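PDB 4F21: Carboxylesterase/phospholipase family protein from Francisella tularensis subsp. tularensis, which is a serine hydrolase of the alpha/beta-hydrolase superfamily that probably cleaves carboxylic esters, with a large structural rearrangement facilitating catalysis. Local coordinates for residues Tyr59-Ile67 with Ile236-Ile246; Ile186-Leu197 with Ala215-His226. All blocks are in the same frame, centred on the assembly; numbering follows the deposited sequence.

Contact 1 (Tyr59-Ile67 with Ile236-Ile246)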
loop_
_atom_site.group_PDB
_atom_site.type_symbol
_atom_site.label_atom_id
_atom_site.label_comp_id
_atom_site.label_asym_id
_atom_site.label_seq_id
_atom_site.Cartn_x
_atom_site.Cartn_y
_atom_site.Cartn_z
ATOM N N TYR A 59 -14.135 -9.860 6.261
ATOM C CA TYR A 59 -14.993 -8.803 5.736
ATOM C C TYR A 59 -15.166 -8.857 4.221
ATOM O O TYR A 59 -15.839 -8.011 3.641
ATOM C CB TYR A 59 -14.468 -7.432 6.164
ATOM C CG TYR A 59 -14.629 -7.168 7.643
ATOM C CD1 TYR A 59 -13.702 -7.648 8.557
ATOM C CD2 TYR A 59 -15.712 -6.452 8.126
ATOM C CE1 TYR A 59 -13.847 -7.416 9.912
ATOM C CE2 TYR A 59 -15.866 -6.214 9.481
ATOM C CZ TYR A 59 -14.930 -6.699 10.368
ATOM O OH TYR A 59 -15.077 -6.465 11.717
ATOM N N PHE A 60 -14.581 -9.867 3.590
ATOM C CA PHE A 60 -14.568 -9.947 2.136
ATOM C C PHE A 60 -15.509 -11.017 1.593
ATOM O O PHE A 60 -15.894 -11.945 2.310
ATOM C CB PHE A 60 -13.143 -10.204 1.649
ATOM C CG PHE A 60 -12.172 -9.131 2.042
ATOM C CD1 PHE A 60 -12.592 -7.819 2.185
ATOM C CD2 PHE A 60 -10.842 -9.432 2.269
ATOM C CE1 PHE A 60 -11.706 -6.828 2.546
ATOM C CE2 PHE A 60 -9.949 -8.441 2.630
ATOM C CZ PHE A 60 -10.381 -7.138 2.767
ATOM N N ASP A 61 -15.869 -10.881 0.319
ATOM C CA ASP A 61 -16.774 -11.822 -0.340
ATOM C C ASP A 61 -16.065 -12.693 -1.379
ATOM O O ASP A 61 -16.720 -13.389 -2.156
ATOM C CB ASP A 61 -17.924 -11.073 -1.023
ATOM C CG ASP A 61 -18.667 -10.152 -0.079
ATOM O OD1 ASP A 61 -18.865 -10.531 1.093
ATOM O OD2 ASP A 61 -19.053 -9.047 -0.510
ATOM N N VAL A 62 -14.736 -12.649 -1.400
ATOM C CA VAL A 62 -13.957 -13.408 -2.379
ATOM C C VAL A 62 -13.431 -14.691 -1.767
ATOM O O VAL A 62 -13.089 -14.718 -0.588
ATOM C CB VAL A 62 -12.755 -12.600 -2.879
ATOM C CG1 VAL A 62 -12.152 -13.241 -4.125
ATOM C CG2 VAL A 62 -13.184 -11.200 -3.175
ATOM N N SER A 63 -13.366 -15.747 -2.575
ATOM C CA SER A 63 -12.861 -17.037 -2.118
ATOM C C SER A 63 -11.435 -16.916 -1.587
ATOM O O SER A 63 -10.519 -16.536 -2.315
ATOM C CB SER A 63 -12.939 -18.088 -3.235
ATOM O OG SER A 63 -12.151 -17.732 -4.359
ATOM N N LEU A 64 -11.262 -17.223 -0.306
ATOM C CA LEU A 64 -9.945 -17.213 0.311
ATOM C C LEU A 64 -9.435 -18.640 0.435
ATOM O O LEU A 64 -8.610 -18.953 1.294
ATOM C CB LEU A 64 -9.990 -16.535 1.680
ATOM C CG LEU A 64 -10.420 -15.067 1.664
ATOM C CD1 LEU A 64 -10.374 -14.491 3.064
ATOM C CD2 LEU A 64 -9.560 -14.243 0.710
ATOM N N ASP A 65 -9.949 -19.501 -0.435
ATOM C CA ASP A 65 -9.472 -20.870 -0.547
ATOM C C ASP A 65 -7.989 -20.915 -0.912
ATOM O O ASP A 65 -7.251 -21.759 -0.413
ATOM C CB ASP A 65 -10.285 -21.631 -1.595
ATOM C CG ASP A 65 -11.656 -22.035 -1.089
ATOM O OD1 ASP A 65 -12.634 -21.923 -1.857
ATOM O OD2 ASP A 65 -11.755 -22.471 0.077
ATOM N N GLU A 66 -7.554 -19.999 -1.772
ATOM C CA GLU A 66 -6.190 -20.041 -2.293
ATOM C C GLU A 66 -5.406 -18.750 -2.071
ATOM O O GLU A 66 -4.578 -18.378 -2.902
ATOM C CB GLU A 66 -6.210 -20.367 -3.787
ATOM C CG GLU A 66 -7.029 -21.590 -4.150
ATOM C CD GLU A 66 -6.934 -21.933 -5.621
ATOM O OE1 GLU A 66 -5.925 -22.551 -6.022
ATOM O OE2 GLU A 66 -7.866 -21.583 -6.376
ATOM N N ILE A 67 -5.656 -18.072 -0.955
ATOM C CA ILE A 67 -4.986 -16.800 -0.685
ATOM C C ILE A 67 -4.289 -16.760 0.678
ATOM O O ILE A 67 -4.940 -16.818 1.721
ATOM C CB ILE A 67 -5.964 -15.609 -0.797
ATOM C CG1 ILE A 67 -6.569 -15.547 -2.199
ATOM C CG2 ILE A 67 -5.256 -14.305 -0.485
ATOM C CD1 ILE A 67 -7.540 -14.413 -2.396
ATOM N N ILE A 236 -12.411 -3.339 -2.073
ATOM C CA ILE A 236 -11.127 -3.997 -1.866
ATOM C C ILE A 236 -11.264 -5.470 -2.215
ATOM O O ILE A 236 -10.467 -6.030 -2.985
ATOM C CB ILE A 236 -10.697 -3.874 -0.391
ATOM C CG1 ILE A 236 -10.296 -2.434 -0.063
ATOM C CG2 ILE A 236 -9.555 -4.823 -0.075
ATOM C CD1 ILE A 236 -10.042 -2.211 1.400
ATOM N N SER A 237 -12.288 -6.086 -1.628
ATOM C CA SER A 237 -12.677 -7.451 -1.949
ATOM C C SER A 237 -12.760 -7.624 -3.458
ATOM O O SER A 237 -12.106 -8.492 -4.036
ATOM C CB SER A 237 -14.034 -7.764 -1.316
ATOM O OG SER A 237 -14.713 -8.773 -2.038
ATOM N N ASN A 238 -13.544 -6.765 -4.098
ATOM C CA ASN A 238 -13.711 -6.817 -5.541
ATOM C C ASN A 238 -12.402 -6.630 -6.317
ATOM O O ASN A 238 -12.249 -7.160 -7.417
ATOM C CB ASN A 238 -14.788 -5.826 -5.997
ATOM C CG ASN A 238 -16.189 -6.279 -5.625
ATOM O OD1 ASN A 238 -16.927 -5.572 -4.940
ATOM N ND2 ASN A 238 -16.560 -7.471 -6.074
ATOM N N PHE A 239 -11.452 -5.898 -5.739
ATOM C CA PHE A 239 -10.140 -5.740 -6.368
ATOM C C PHE A 239 -9.369 -7.049 -6.327
ATOM O O PHE A 239 -8.884 -7.519 -7.355
ATOM C CB PHE A 239 -9.315 -4.638 -5.699
ATOM C CG PHE A 239 -7.943 -4.450 -6.308
ATOM C CD1 PHE A 239 -7.756 -3.589 -7.379
ATOM C CD2 PHE A 239 -6.845 -5.134 -5.811
ATOM C CE1 PHE A 239 -6.500 -3.411 -7.939
ATOM C CE2 PHE A 239 -5.588 -4.963 -6.367
ATOM C CZ PHE A 239 -5.416 -4.100 -7.431
ATOM N N ILE A 240 -9.247 -7.626 -5.134
ATOM C CA ILE A 240 -8.600 -8.930 -4.991
ATOM C C ILE A 240 -9.236 -9.978 -5.914
ATOM O O ILE A 240 -8.540 -10.801 -6.513
ATOM C CB ILE A 240 -8.618 -9.406 -3.524
ATOM C CG1 ILE A 240 -7.730 -8.495 -2.670
ATOM C CG2 ILE A 240 -8.164 -10.857 -3.415
ATOM C CD1 ILE A 240 -8.321 -8.146 -1.324
ATOM N N ALA A 241 -10.558 -9.916 -6.051
ATOM C CA ALA A 241 -11.280 -10.820 -6.943
ATOM C C ALA A 241 -10.951 -10.584 -8.419
ATOM O O ALA A 241 -10.741 -11.534 -9.170
ATOM C CB ALA A 241 -12.781 -10.703 -6.714
ATOM N N LYS A 242 -10.913 -9.318 -8.827
ATOM C CA LYS A 242 -10.716 -8.964 -10.231
ATOM C C LYS A 242 -9.249 -8.974 -10.658
ATOM O O LYS A 242 -8.945 -8.816 -11.843
ATOM C CB LYS A 242 -11.329 -7.591 -10.535
ATOM C CG LYS A 242 -12.851 -7.526 -10.452
ATOM C CD LYS A 242 -13.513 -8.355 -11.541
ATOM C CE LYS A 242 -14.240 -9.559 -10.958
ATOM N N THR A 243 -8.343 -9.144 -9.696
ATOM C CA THR A 243 -6.912 -9.198 -9.996
ATOM C C THR A 243 -6.376 -10.621 -9.926
ATOM O O THR A 243 -5.589 -11.038 -10.772
ATOM C CB THR A 243 -6.083 -8.305 -9.055
ATOM O OG1 THR A 243 -6.361 -8.655 -7.693
ATOM C CG2 THR A 243 -6.419 -6.844 -9.284
ATOM N N PHE A 244 -6.799 -11.365 -8.910
ATOM C CA PHE A 244 -6.462 -12.780 -8.825
ATOM C C PHE A 244 -7.354 -13.611 -9.752
ATOM O O PHE A 244 -7.231 -14.834 -9.816
ATOM C CB PHE A 244 -6.549 -13.271 -7.380
ATOM C CG PHE A 244 -5.454 -12.740 -6.494
ATOM C CD1 PHE A 244 -4.249 -12.320 -7.036
ATOM C CD2 PHE A 244 -5.627 -12.663 -5.125
ATOM C CE1 PHE A 244 -3.240 -11.832 -6.224
ATOM C CE2 PHE A 244 -4.624 -12.174 -4.311
ATOM C CZ PHE A 244 -3.429 -11.761 -4.860
ATOM N N LYS A 245 -8.242 -12.922 -10.470
ATOM C CA LYS A 245 -9.135 -13.525 -11.460
ATOM C C LYS A 245 -9.855 -14.762 -10.940
ATOM O O LYS A 245 -10.042 -15.736 -11.667
ATOM C CB LYS A 245 -8.381 -13.842 -12.754
ATOM C CG LYS A 245 -7.831 -12.616 -13.482
ATOM C CD LYS A 245 -6.886 -13.031 -14.605
ATOM C CE LYS A 245 -6.169 -11.836 -15.224
ATOM N NZ LYS A 245 -7.041 -11.033 -16.130
ATOM N N ILE A 246 -10.255 -14.714 -9.675
ATOM C CA ILE A 246 -10.993 -15.810 -9.067
ATOM C C ILE A 246 -12.476 -15.470 -8.975
ATOM O O ILE A 246 -13.320 -16.213 -9.472
ATOM C CB ILE A 246 -10.430 -16.172 -7.676
ATOM C CG1 ILE A 246 -10.085 -14.905 -6.891
ATOM C CG2 ILE A 246 -9.199 -17.050 -7.824
ATOM C CD1 ILE A 246 -9.306 -15.156 -5.616
ATOM O OXT ILE A 246 -12.866 -14.443 -8.428
#
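V62 straddles the methyl of A241: its CG2 lies 3.6 Å from A241 CB and its CG1 3.7 Å away, so both branches of the valine press on the same helix residue. CG1 also meets I246 CD1, the two side chains crossing at about a right angle. Further along, I67 CD1 is gripped by three apolar groups. I240 CG2 is 3.8 Å from I67 CD1, I246 CD1 also touches I67 CD1, and F244 receives the same methyl at its ring edge, near the ring plane, through CD2. At the other end of the contact the F60 ring meets the helix at a slant, with CZ 3.8 Å from I236 CG2 and CD1 against S237 CB. The one polar link is weak: the backbone N of D61 reaches S237 OG at 3.4 Å.

In this alpha/beta-hydrolase fold the C-terminal helix 230-243 lies on the sheet, and the loop 59-67 packs along its flank, running in the same general direction, on the way into strand 67-72. I236 and I240 also touch M161 on strand 159-163, while F244 stacks on the ring of F38. The salt bridge of E66 to R37 anchors the loop just before I67. After T243 the chain leaves the helix, K245 taking positive phi, and this turn brings I246 back toward the loop. There its CG1 sits between backbone N and carbonyl carbon (chi1 41°), with CD1 beyond it reaching both V62 and I67.

Contact 2 (Ile186-Leu197 with Ala215-His226); sequences ILVCHGTDDQVL and ANEYKHYVGMQH
H226 and D194 meet at the loop ends of two parallel neighbouring strands, 186-191 and 216-221, of an alpha/beta-hydrolase sheet, joined by a beta-alpha-beta crossover through helix 199-210. H226 CG, anti to the backbone N (chi1 -160°), swings the imidazole toward D194. H226 ND1 donates to D194 OD2 at 2.9 Å, on the syn side of the carboxylate and near the plane of the imidazole, although the two planes stand 46° apart. D194 OD1 takes the backbone N-H groups of V196 and L197, both from the same face, the first closing an Asx turn; together they fix the carboxylate's rotation. V196 CG1 rides over the centre of one imidazole face, 3.7 Å from the H226 ring centroid, a CH-pi contact. With H226 NE2 bonded to S140 OG, the three residues have the geometry of a Ser-His-Asp catalytic triad, probably the active site.

Down the strands, K219 N to V188 O continues the parallel ladder. On one face V188 CG1 leans obliquely on the Y218 ring; on the other, L187 crosses K219 at about a right angle, CD1 against CD. Near its strand end H190 NE2 donates to L197 O, 2.6 Å away in the ring plane, almost straight (174°).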
loop_
_atom_site.group_PDB
_atom_site.type_symbol
_atom_site.label_atom_id
_atom_site.label_comp_id
_atom_site.label_asym_id
_atom_site.label_seq_id
_atom_site.Cartn_x
_atom_site.Cartn_y
_atom_site.Cartn_z
ATOM N N ILE A 186 -3.544 -1.193 -9.987
ATOM C CA ILE A 186 -3.383 -0.355 -8.807
ATOM C C ILE A 186 -4.733 0.186 -8.364
ATOM O O ILE A 186 -5.498 0.713 -9.172
ATOM C CB ILE A 186 -2.422 0.821 -9.072
ATOM C CG1 ILE A 186 -1.034 0.298 -9.444
ATOM C CG2 ILE A 186 -2.341 1.732 -7.853
ATOM C CD1 ILE A 186 -0.028 1.382 -9.744
ATOM N N LEU A 187 -5.028 0.038 -7.078
ATOM C CA LEU A 187 -6.249 0.588 -6.511
ATOM C C LEU A 187 -5.912 1.651 -5.485
ATOM O O LEU A 187 -5.269 1.370 -4.476
ATOM C CB LEU A 187 -7.091 -0.505 -5.856
ATOM C CG LEU A 187 -8.327 -0.015 -5.094
ATOM C CD1 LEU A 187 -9.326 0.643 -6.036
ATOM C CD2 LEU A 187 -8.981 -1.151 -4.323
ATOM N N VAL A 188 -6.347 2.875 -5.752
ATOM C CA VAL A 188 -6.190 3.963 -4.803
ATOM C C VAL A 188 -7.535 4.247 -4.154
ATOM O O VAL A 188 -8.542 4.398 -4.842
ATOM C CB VAL A 188 -5.687 5.243 -5.495
ATOM C CG1 VAL A 188 -5.359 6.310 -4.462
ATOM C CG2 VAL A 188 -4.472 4.938 -6.348
ATOM N N CYS A 189 -7.550 4.302 -2.826
ATOM C CA CYS A 189 -8.749 4.678 -2.083
ATOM C C CYS A 189 -8.404 5.810 -1.125
ATOM O O CYS A 189 -7.285 5.872 -0.619
ATOM C CB CYS A 189 -9.307 3.483 -1.306
ATOM S SG CYS A 189 -9.837 2.076 -2.319
ATOM N N HIS A 190 -9.353 6.710 -0.880
ATOM C CA HIS A 190 -9.092 7.844 0.005
ATOM C C HIS A 190 -10.358 8.508 0.551
ATOM O O HIS A 190 -11.375 8.597 -0.135
ATOM C CB HIS A 190 -8.218 8.888 -0.699
ATOM C CG HIS A 190 -7.297 9.621 0.227
ATOM N ND1 HIS A 190 -5.927 9.483 0.178
ATOM C CD2 HIS A 190 -7.552 10.485 1.237
ATOM C CE1 HIS A 190 -5.376 10.238 1.112
ATOM N NE2 HIS A 190 -6.341 10.856 1.769
ATOM N N GLY A 191 -10.281 8.983 1.789
ATOM C CA GLY A 191 -11.409 9.626 2.437
ATOM C C GLY A 191 -11.511 11.100 2.110
ATOM O O GLY A 191 -10.501 11.791 1.978
ATOM N N THR A 192 -12.743 11.579 1.983
ATOM C CA THR A 192 -13.004 12.968 1.622
ATOM C C THR A 192 -12.803 13.920 2.801
ATOM O O THR A 192 -12.239 15.005 2.644
ATOM C CB THR A 192 -14.427 13.127 1.047
ATOM O OG1 THR A 192 -14.486 12.505 -0.241
ATOM C CG2 THR A 192 -14.797 14.594 0.904
ATOM N N ASP A 193 -13.246 13.507 3.984
ATOM C CA ASP A 193 -13.149 14.355 5.167
ATOM C C ASP A 193 -11.909 14.059 6.009
ATOM O O ASP A 193 -11.873 14.366 7.201
ATOM C CB ASP A 193 -14.404 14.216 6.022
ATOM C CG ASP A 193 -15.640 14.706 5.312
ATOM O OD1 ASP A 193 -15.656 14.675 4.065
ATOM O OD2 ASP A 193 -16.595 15.123 5.999
ATOM N N ASP A 194 -10.897 13.468 5.384
ATOM C CA ASP A 194 -9.651 13.164 6.074
ATOM C C ASP A 194 -8.926 14.456 6.433
ATOM O O ASP A 194 -8.602 15.256 5.556
ATOM C CB ASP A 194 -8.757 12.290 5.195
ATOM C CG ASP A 194 -7.715 11.528 5.996
ATOM O OD1 ASP A 194 -7.412 11.945 7.134
ATOM O OD2 ASP A 194 -7.197 10.511 5.486
ATOM N N GLN A 195 -8.683 14.655 7.726
ATOM C CA GLN A 195 -7.972 15.833 8.210
ATOM C C GLN A 195 -6.594 15.442 8.715
ATOM O O GLN A 195 -5.825 16.283 9.179
ATOM C CB GLN A 195 -8.760 16.522 9.327
ATOM C CG GLN A 195 -9.983 17.301 8.855
ATOM C CD GLN A 195 -10.796 17.868 10.011
ATOM O OE1 GLN A 195 -10.754 17.345 11.127
ATOM N NE2 GLN A 195 -11.539 18.943 9.749
ATOM N N VAL A 196 -6.302 14.149 8.642
ATOM C CA VAL A 196 -4.984 13.629 8.976
ATOM C C VAL A 196 -4.152 13.524 7.698
ATOM O O VAL A 196 -2.972 13.879 7.669
ATOM C CB VAL A 196 -5.089 12.240 9.664
ATOM C CG1 VAL A 196 -3.811 11.435 9.479
ATOM C CG2 VAL A 196 -5.431 12.393 11.145
ATOM N N LEU A 197 -4.794 13.052 6.635
ATOM C CA LEU A 197 -4.149 12.890 5.341
ATOM C C LEU A 197 -5.144 13.307 4.257
ATOM O O LEU A 197 -5.844 12.463 3.699
ATOM C CB LEU A 197 -3.722 11.430 5.164
ATOM C CG LEU A 197 -2.537 11.073 4.265
ATOM C CD1 LEU A 197 -1.678 12.286 3.968
ATOM C CD2 LEU A 197 -1.703 9.993 4.934
ATOM N N ALA A 215 -1.456 3.307 -14.612
ATOM C CA ALA A 215 -2.880 3.608 -14.546
ATOM C C ALA A 215 -3.476 3.030 -13.268
ATOM O O ALA A 215 -3.050 1.975 -12.797
ATOM C CB ALA A 215 -3.592 3.053 -15.763
ATOM N N ASN A 216 -4.464 3.725 -12.710
ATOM C CA ASN A 216 -5.086 3.294 -11.463
ATOM C C ASN A 216 -6.525 3.770 -11.326
ATOM O O ASN A 216 -6.897 4.815 -11.860
ATOM C CB ASN A 216 -4.267 3.776 -10.262
ATOM C CG ASN A 216 -4.267 5.290 -10.118
ATOM O OD1 ASN A 216 -5.190 5.872 -9.548
ATOM N ND2 ASN A 216 -3.223 5.934 -10.628
ATOM N N GLU A 217 -7.329 2.990 -10.608
ATOM C CA GLU A 217 -8.682 3.392 -10.253
ATOM C C GLU A 217 -8.629 4.268 -9.014
ATOM O O GLU A 217 -8.127 3.845 -7.974
ATOM C CB GLU A 217 -9.548 2.167 -9.952
ATOM C CG GLU A 217 -10.023 1.388 -11.164
ATOM C CD GLU A 217 -10.738 0.109 -10.769
ATOM O OE1 GLU A 217 -10.224 -0.603 -9.877
ATOM O OE2 GLU A 217 -11.814 -0.179 -11.338
ATOM N N TYR A 218 -9.136 5.490 -9.119
ATOM C CA TYR A 218 -9.210 6.365 -7.958
ATOM C C TYR A 218 -10.619 6.340 -7.372
ATOM O O TYR A 218 -11.579 6.760 -8.018
ATOM C CB TYR A 218 -8.798 7.796 -8.308
ATOM C CG TYR A 218 -8.800 8.725 -7.114
ATOM C CD1 TYR A 218 -7.662 8.888 -6.337
ATOM C CD2 TYR A 218 -9.946 9.427 -6.754
ATOM C CE1 TYR A 218 -7.663 9.726 -5.242
ATOM C CE2 TYR A 218 -9.956 10.264 -5.662
ATOM C CZ TYR A 218 -8.813 10.411 -4.909
ATOM O OH TYR A 218 -8.819 11.248 -3.818
ATOM N N LYS A 219 -10.734 5.846 -6.144
ATOM C CA LYS A 219 -12.028 5.719 -5.492
ATOM C C LYS A 219 -12.063 6.466 -4.162
ATOM O O LYS A 219 -11.606 5.951 -3.143
ATOM C CB LYS A 219 -12.366 4.240 -5.275
ATOM C CG LYS A 219 -12.157 3.383 -6.509
ATOM C CD LYS A 219 -12.941 2.089 -6.436
ATOM C CE LYS A 219 -12.932 1.381 -7.780
ATOM N NZ LYS A 219 -13.852 0.213 -7.802
ATOM N N HIS A 220 -12.604 7.682 -4.171
ATOM C CA HIS A 220 -12.738 8.441 -2.931
ATOM C C HIS A 220 -14.118 8.255 -2.308
ATOM O O HIS A 220 -15.101 8.028 -3.012
ATOM C CB HIS A 220 -12.418 9.929 -3.134
ATOM C CG HIS A 220 -13.464 10.684 -3.892
ATOM N ND1 HIS A 220 -13.273 11.126 -5.185
ATOM C CD2 HIS A 220 -14.705 11.093 -3.536
ATOM C CE1 HIS A 220 -14.353 11.765 -5.592
ATOM N NE2 HIS A 220 -15.239 11.757 -4.612
ATOM N N TYR A 221 -14.182 8.353 -0.985
ATOM C CA TYR A 221 -15.430 8.133 -0.261
ATOM C C TYR A 221 -15.857 9.375 0.520
ATOM O O TYR A 221 -15.131 9.854 1.387
ATOM C CB TYR A 221 -15.298 6.917 0.666
ATOM C CG TYR A 221 -14.946 5.645 -0.075
ATOM C CD1 TYR A 221 -13.624 5.334 -0.375
ATOM C CD2 TYR A 221 -15.935 4.765 -0.489
ATOM C CE1 TYR A 221 -13.297 4.181 -1.063
ATOM C CE2 TYR A 221 -15.617 3.607 -1.177
ATOM C CZ TYR A 221 -14.296 3.320 -1.461
ATOM O OH TYR A 221 -13.975 2.170 -2.144
ATOM N N VAL A 222 -17.034 9.899 0.196
ATOM C CA VAL A 222 -17.537 11.101 0.845
ATOM C C VAL A 222 -17.794 10.823 2.320
ATOM O O VAL A 222 -18.177 9.713 2.692
ATOM C CB VAL A 222 -18.832 11.611 0.175
ATOM C CG1 VAL A 222 -19.174 13.023 0.658
ATOM C CG2 VAL A 222 -18.688 11.585 -1.339
ATOM N N GLY A 223 -17.558 11.825 3.158
ATOM C CA GLY A 223 -17.834 11.711 4.577
ATOM C C GLY A 223 -16.745 10.990 5.339
ATOM O O GLY A 223 -16.415 11.363 6.464
ATOM N N MET A 224 -16.181 9.957 4.723
ATOM C CA MET A 224 -15.150 9.160 5.373
ATOM C C MET A 224 -13.908 9.992 5.665
ATOM O O MET A 224 -13.490 10.821 4.852
ATOM C CB MET A 224 -14.777 7.949 4.518
ATOM C CG MET A 224 -14.029 6.881 5.288
ATOM S SD MET A 224 -13.517 5.499 4.264
ATOM C CE MET A 224 -12.180 6.246 3.344
ATOM N N GLN A 225 -13.313 9.762 6.831
ATOM C CA GLN A 225 -12.094 10.458 7.220
ATOM C C GLN A 225 -10.883 9.542 7.072
ATOM O O GLN A 225 -10.691 8.916 6.031
ATOM C CB GLN A 225 -12.200 10.963 8.660
ATOM C CG GLN A 225 -13.481 11.726 8.957
ATOM C CD GLN A 225 -13.273 12.847 9.957
ATOM O OE1 GLN A 225 -13.568 12.698 11.143
ATOM N NE2 GLN A 225 -12.764 13.977 9.482
ATOM N N HIS A 226 -10.071 9.467 8.122
ATOM C CA HIS A 226 -8.896 8.603 8.118
ATOM C C HIS A 226 -9.248 7.219 8.652
ATOM O O HIS A 226 -8.956 6.894 9.802
ATOM C CB HIS A 226 -7.774 9.220 8.955
ATOM C CG HIS A 226 -6.415 8.677 8.638
ATOM N ND1 HIS A 226 -5.850 8.768 7.384
ATOM C CD2 HIS A 226 -5.510 8.033 9.412
ATOM C CE1 HIS A 226 -4.655 8.206 7.400
ATOM N NE2 HIS A 226 -4.424 7.751 8.619
#

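How the contacts relate
Contacts 1 and 2 have centres about 21 Å apart, yet they touch through F239: its CD1 lies 3.5 Å from L187 CB and its CE1 4.0 Å from I186 C. Helix 230-243 therefore uses one side for the loop 59-67 and another for strand 186-191. In sequence both segments of contact 2 fall between those of contact 1, and strand 216-221 leads, by way of H226, into that helix. Y221 reinforces the connection by bonding through OH to D235, the residue just before I236. Contact 2 holds two members of the probable triad, completed by S140; contact 1 ties the C-terminal helix to the loop leading into strand 67-72, in the sheet half away from strand 216-221.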